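Local coordinates for uncharacterized protein (Bacteroides eggerthii, PDB 4FTD) that is of unknown function but, as a six-bladed beta-propeller joined to an immunoglobulin-like domain, may take part in carbohydrate metabolism, at residues D309-T321 with E329-P342. Residues are numbered along the deposited sequence; the frame is centred on the assembly and turned at random.
Sequences DQYLWSGIRVPVT and EKYKSKIAGEAVAP
Val320 is gripped through its backbone by the chain that runs from Ser333 to Ile335. Its N-H points nearly straight at Ile335 O (2.9 Å, 160° at the hydrogen), while Val320 O takes two donors from Ser333: the backbone N at 3.0 Å and the hydroxyl OG at 2.8 Å, the latter tilted out of the carbonyl plane. A chi1 of 82° sets OG between the backbone N and carbonyl carbon of Ser333, where it also accepts from Ile335 N in an ST turn. Replacing Ser333 by an alanine removes OG, which would probably leave Val320 O with the backbone N alone of these two donors and Ile335 N without its acceptor in the turn. Around these bonds the packing is tight: Val320 CG2 lies 3.8 Å from Ile335 CG2, the two side chains running side by side, with Leu353 of strand 350-357 against both; Pro342 CB also touches Val320 CG2, and its ring lies antiparallel to the Leu312 side chain, CG against CB. Within the beta-propeller fold, 311-315, 318-323 and 329-332 are the second, third and fourth strands of a four-stranded antiparallel blade that begins with strand 300-304, and the chain after Ser333 leads from the blade's edge toward the next sheet. Ser314 OG reaches across to strand 339-340 of that next sheet, donating to Ala339 O (2.7 Å) from above its carbonyl plane. Two waters sit near the type I' turn 336-339: one lies between Ile316 O and Glu338 N, the other between Val318 O and Ala339 O. Ile316 CG2 and CD1 rest on the Glu338 carboxylate, whose oxygens are held by Ser364 and Gln360. The solvent side is the exposed Glu329 end, where OE2 stands 3.8 Å from Trp313 CZ3, at the ring edge, and pairs with Lys293; a water bridges OE1 to Thr321 OG1.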
# COMPACT_ATOMS: atom_id res chain seq x y z
N ASP A 309 -13.09 9.57 11.27
CA ASP A 309 -14.20 8.78 11.87
C ASP A 309 -14.91 7.83 10.85
O ASP A 309 -15.99 7.31 11.12
CB ASP A 309 -15.20 9.71 12.61
CG ASP A 309 -15.77 10.87 11.72
OD1 ASP A 309 -15.45 10.98 10.51
OD2 ASP A 309 -16.54 11.70 12.25
N GLN A 310 -14.28 7.61 9.68
CA GLN A 310 -14.82 6.70 8.65
C GLN A 310 -13.93 5.50 8.42
O GLN A 310 -12.74 5.50 8.74
CB GLN A 310 -14.98 7.43 7.35
CG GLN A 310 -15.93 8.61 7.42
CD GLN A 310 -16.04 9.30 6.09
OE1 GLN A 310 -15.02 9.54 5.42
NE2 GLN A 310 -17.27 9.62 5.67
N TYR A 311 -14.53 4.45 7.87
CA TYR A 311 -13.90 3.13 7.71
C TYR A 311 -14.22 2.58 6.34
O TYR A 311 -15.19 3.02 5.70
CB TYR A 311 -14.45 2.13 8.76
CG TYR A 311 -14.18 2.54 10.19
CD1 TYR A 311 -14.84 3.63 10.79
CD2 TYR A 311 -13.23 1.86 10.96
CE1 TYR A 311 -14.55 4.02 12.09
CE2 TYR A 311 -12.95 2.23 12.26
CZ TYR A 311 -13.61 3.31 12.82
OH TYR A 311 -13.29 3.69 14.10
N LEU A 312 -13.42 1.60 5.90
CA LEU A 312 -13.70 0.91 4.66
C LEU A 312 -14.08 -0.51 5.05
O LEU A 312 -13.41 -1.16 5.81
CB LEU A 312 -12.51 0.93 3.71
CG LEU A 312 -12.06 2.25 3.11
CD1 LEU A 312 -10.92 1.92 2.15
CD2 LEU A 312 -13.22 2.95 2.39
N TRP A 313 -15.22 -0.96 4.54
CA TRP A 313 -15.70 -2.31 4.75
C TRP A 313 -15.71 -3.02 3.41
O TRP A 313 -16.15 -2.46 2.41
CB TRP A 313 -17.12 -2.25 5.29
CG TRP A 313 -17.87 -3.55 5.40
CD1 TRP A 313 -17.35 -4.78 5.72
CD2 TRP A 313 -19.27 -3.73 5.30
NE1 TRP A 313 -18.33 -5.71 5.78
CE2 TRP A 313 -19.54 -5.10 5.56
CE3 TRP A 313 -20.35 -2.88 5.01
CZ2 TRP A 313 -20.81 -5.64 5.52
CZ3 TRP A 313 -21.64 -3.42 4.97
CH2 TRP A 313 -21.86 -4.79 5.23
N SER A 314 -15.17 -4.23 3.38
CA SER A 314 -15.32 -5.10 2.24
C SER A 314 -15.37 -6.56 2.67
O SER A 314 -15.05 -6.93 3.83
CB SER A 314 -14.25 -4.86 1.17
OG SER A 314 -13.02 -5.52 1.48
N GLY A 315 -15.81 -7.37 1.70
CA GLY A 315 -15.97 -8.82 1.85
C GLY A 315 -16.01 -9.50 0.49
O GLY A 315 -15.84 -8.84 -0.57
N ILE A 316 -16.25 -10.79 0.50
CA ILE A 316 -16.20 -11.60 -0.71
C ILE A 316 -17.13 -11.08 -1.79
O ILE A 316 -16.71 -10.93 -2.93
CB ILE A 316 -16.40 -13.12 -0.41
CG1 ILE A 316 -15.29 -13.63 0.55
CG2 ILE A 316 -16.36 -13.93 -1.69
CD1 ILE A 316 -13.85 -13.42 0.08
N ARG A 317 -18.36 -10.77 -1.41
CA ARG A 317 -19.35 -10.18 -2.33
C ARG A 317 -19.83 -8.80 -1.86
O ARG A 317 -20.97 -8.41 -2.12
CB ARG A 317 -20.53 -11.14 -2.53
CG ARG A 317 -20.15 -12.43 -3.25
CD ARG A 317 -21.36 -13.33 -3.44
NE ARG A 317 -21.90 -13.79 -2.17
CZ ARG A 317 -21.36 -14.74 -1.39
NH1 ARG A 317 -20.23 -15.36 -1.71
NH2 ARG A 317 -21.94 -15.05 -0.26
N VAL A 318 -18.96 -8.08 -1.15
CA VAL A 318 -19.19 -6.70 -0.74
C VAL A 318 -18.00 -5.88 -1.28
O VAL A 318 -16.86 -5.98 -0.77
CB VAL A 318 -19.32 -6.50 0.80
CG1 VAL A 318 -19.45 -5.00 1.11
CG2 VAL A 318 -20.55 -7.27 1.36
N PRO A 319 -18.24 -5.09 -2.35
CA PRO A 319 -17.20 -4.16 -2.83
C PRO A 319 -16.78 -3.22 -1.72
O PRO A 319 -17.56 -2.98 -0.81
CB PRO A 319 -17.92 -3.35 -3.92
CG PRO A 319 -19.14 -4.09 -4.25
CD PRO A 319 -19.52 -4.88 -3.04
N VAL A 320 -15.56 -2.68 -1.83
CA VAL A 320 -14.99 -1.71 -0.89
C VAL A 320 -15.98 -0.54 -0.74
O VAL A 320 -16.34 0.13 -1.72
CB VAL A 320 -13.58 -1.24 -1.35
CG1 VAL A 320 -13.07 -0.11 -0.47
CG2 VAL A 320 -12.60 -2.41 -1.32
N THR A 321 -16.47 -0.36 0.48
CA THR A 321 -17.52 0.60 0.80
C THR A 321 -17.08 1.47 1.97
O THR A 321 -16.64 0.97 3.01
CB THR A 321 -18.83 -0.17 1.20
OG1 THR A 321 -19.25 -1.07 0.16
CG2 THR A 321 -19.96 0.79 1.57
N GLU A 329 -23.71 2.75 5.57
CA GLU A 329 -23.08 2.84 4.25
C GLU A 329 -23.10 4.27 3.72
O GLU A 329 -24.13 4.85 3.60
CB GLU A 329 -23.71 1.83 3.26
CG GLU A 329 -23.45 0.36 3.69
CD GLU A 329 -23.84 -0.70 2.65
OE1 GLU A 329 -23.56 -0.53 1.45
OE2 GLU A 329 -24.43 -1.73 3.06
N LYS A 330 -21.92 4.82 3.45
CA LYS A 330 -21.76 6.19 2.91
C LYS A 330 -21.53 6.13 1.41
O LYS A 330 -22.08 6.93 0.70
CB LYS A 330 -20.60 6.95 3.60
CG LYS A 330 -20.99 7.96 4.68
CD LYS A 330 -21.86 7.37 5.80
CE LYS A 330 -22.40 8.45 6.73
NZ LYS A 330 -23.68 8.06 7.40
N TYR A 331 -20.69 5.20 0.93
CA TYR A 331 -20.44 5.10 -0.52
C TYR A 331 -19.90 3.73 -0.92
O TYR A 331 -18.86 3.34 -0.45
CB TYR A 331 -19.48 6.22 -0.99
CG TYR A 331 -19.28 6.22 -2.48
CD1 TYR A 331 -20.21 6.83 -3.32
CD2 TYR A 331 -18.18 5.59 -3.05
CE1 TYR A 331 -20.04 6.80 -4.71
CE2 TYR A 331 -18.01 5.55 -4.44
CZ TYR A 331 -18.95 6.16 -5.25
OH TYR A 331 -18.78 6.11 -6.60
N LYS A 332 -20.59 3.06 -1.85
CA LYS A 332 -20.17 1.77 -2.38
C LYS A 332 -19.33 2.01 -3.62
O LYS A 332 -19.82 2.58 -4.56
CB LYS A 332 -21.39 0.90 -2.71
CG LYS A 332 -21.01 -0.53 -3.05
CD LYS A 332 -22.20 -1.45 -3.19
CE LYS A 332 -22.87 -1.33 -4.54
NZ LYS A 332 -23.58 -2.60 -4.83
N SER A 333 -18.07 1.60 -3.63
CA SER A 333 -17.20 1.77 -4.81
C SER A 333 -17.30 0.58 -5.75
O SER A 333 -18.02 -0.40 -5.48
CB SER A 333 -15.74 1.99 -4.39
OG SER A 333 -15.09 0.76 -4.11
N LYS A 334 -16.53 0.64 -6.84
CA LYS A 334 -16.45 -0.44 -7.82
C LYS A 334 -15.28 -1.39 -7.55
O LYS A 334 -15.14 -2.37 -8.26
CB LYS A 334 -16.33 0.12 -9.24
CG LYS A 334 -17.55 0.87 -9.70
CD LYS A 334 -17.28 1.63 -11.00
CE LYS A 334 -18.53 2.24 -11.59
NZ LYS A 334 -18.16 3.13 -12.73
N ILE A 335 -14.45 -1.13 -6.53
CA ILE A 335 -13.34 -2.02 -6.19
C ILE A 335 -13.91 -3.28 -5.52
O ILE A 335 -14.42 -3.20 -4.42
CB ILE A 335 -12.29 -1.30 -5.31
CG1 ILE A 335 -11.69 -0.14 -6.12
CG2 ILE A 335 -11.19 -2.27 -4.88
CD1 ILE A 335 -10.89 0.86 -5.31
N ALA A 336 -13.84 -4.42 -6.21
CA ALA A 336 -14.46 -5.68 -5.81
C ALA A 336 -13.46 -6.80 -6.08
O ALA A 336 -12.33 -6.72 -5.62
CB ALA A 336 -15.77 -5.91 -6.57
N GLY A 337 -13.84 -7.85 -6.81
CA GLY A 337 -12.92 -8.98 -7.07
C GLY A 337 -12.43 -9.75 -5.83
O GLY A 337 -11.34 -10.36 -5.84
N GLU A 338 -13.27 -9.75 -4.78
CA GLU A 338 -13.02 -10.37 -3.49
C GLU A 338 -11.88 -9.71 -2.69
O GLU A 338 -11.25 -10.37 -1.87
CB GLU A 338 -12.76 -11.90 -3.60
CG GLU A 338 -13.81 -12.65 -4.44
CD GLU A 338 -13.67 -14.17 -4.31
OE1 GLU A 338 -12.98 -14.67 -3.38
OE2 GLU A 338 -14.26 -14.86 -5.15
N ALA A 339 -11.66 -8.41 -2.96
CA ALA A 339 -10.75 -7.57 -2.20
C ALA A 339 -11.26 -7.51 -0.76
O ALA A 339 -12.41 -7.19 -0.49
CB ALA A 339 -10.65 -6.17 -2.78
N VAL A 340 -10.37 -7.88 0.14
CA VAL A 340 -10.60 -7.84 1.57
C VAL A 340 -9.40 -7.12 2.22
O VAL A 340 -8.47 -6.67 1.55
CB VAL A 340 -10.85 -9.27 2.17
CG1 VAL A 340 -12.10 -9.91 1.54
CG2 VAL A 340 -9.65 -10.20 2.03
N ALA A 341 -9.50 -6.91 3.52
CA ALA A 341 -8.52 -6.15 4.30
C ALA A 341 -8.14 -4.76 3.67
O ALA A 341 -6.98 -4.47 3.51
CB ALA A 341 -7.28 -7.01 4.55
N PRO A 342 -9.13 -3.92 3.34
CA PRO A 342 -8.89 -2.62 2.66
C PRO A 342 -8.25 -1.57 3.56
O PRO A 342 -8.88 -1.11 4.53
CB PRO A 342 -10.31 -2.17 2.23
CG PRO A 342 -11.20 -2.82 3.23
CD PRO A 342 -10.56 -4.10 3.63
O HOH W 1 -15.66 -8.42 -3.82
O HOH W 2 -14.47 -6.67 -2.32
O HOH W 3 -21.71 -2.16 0.07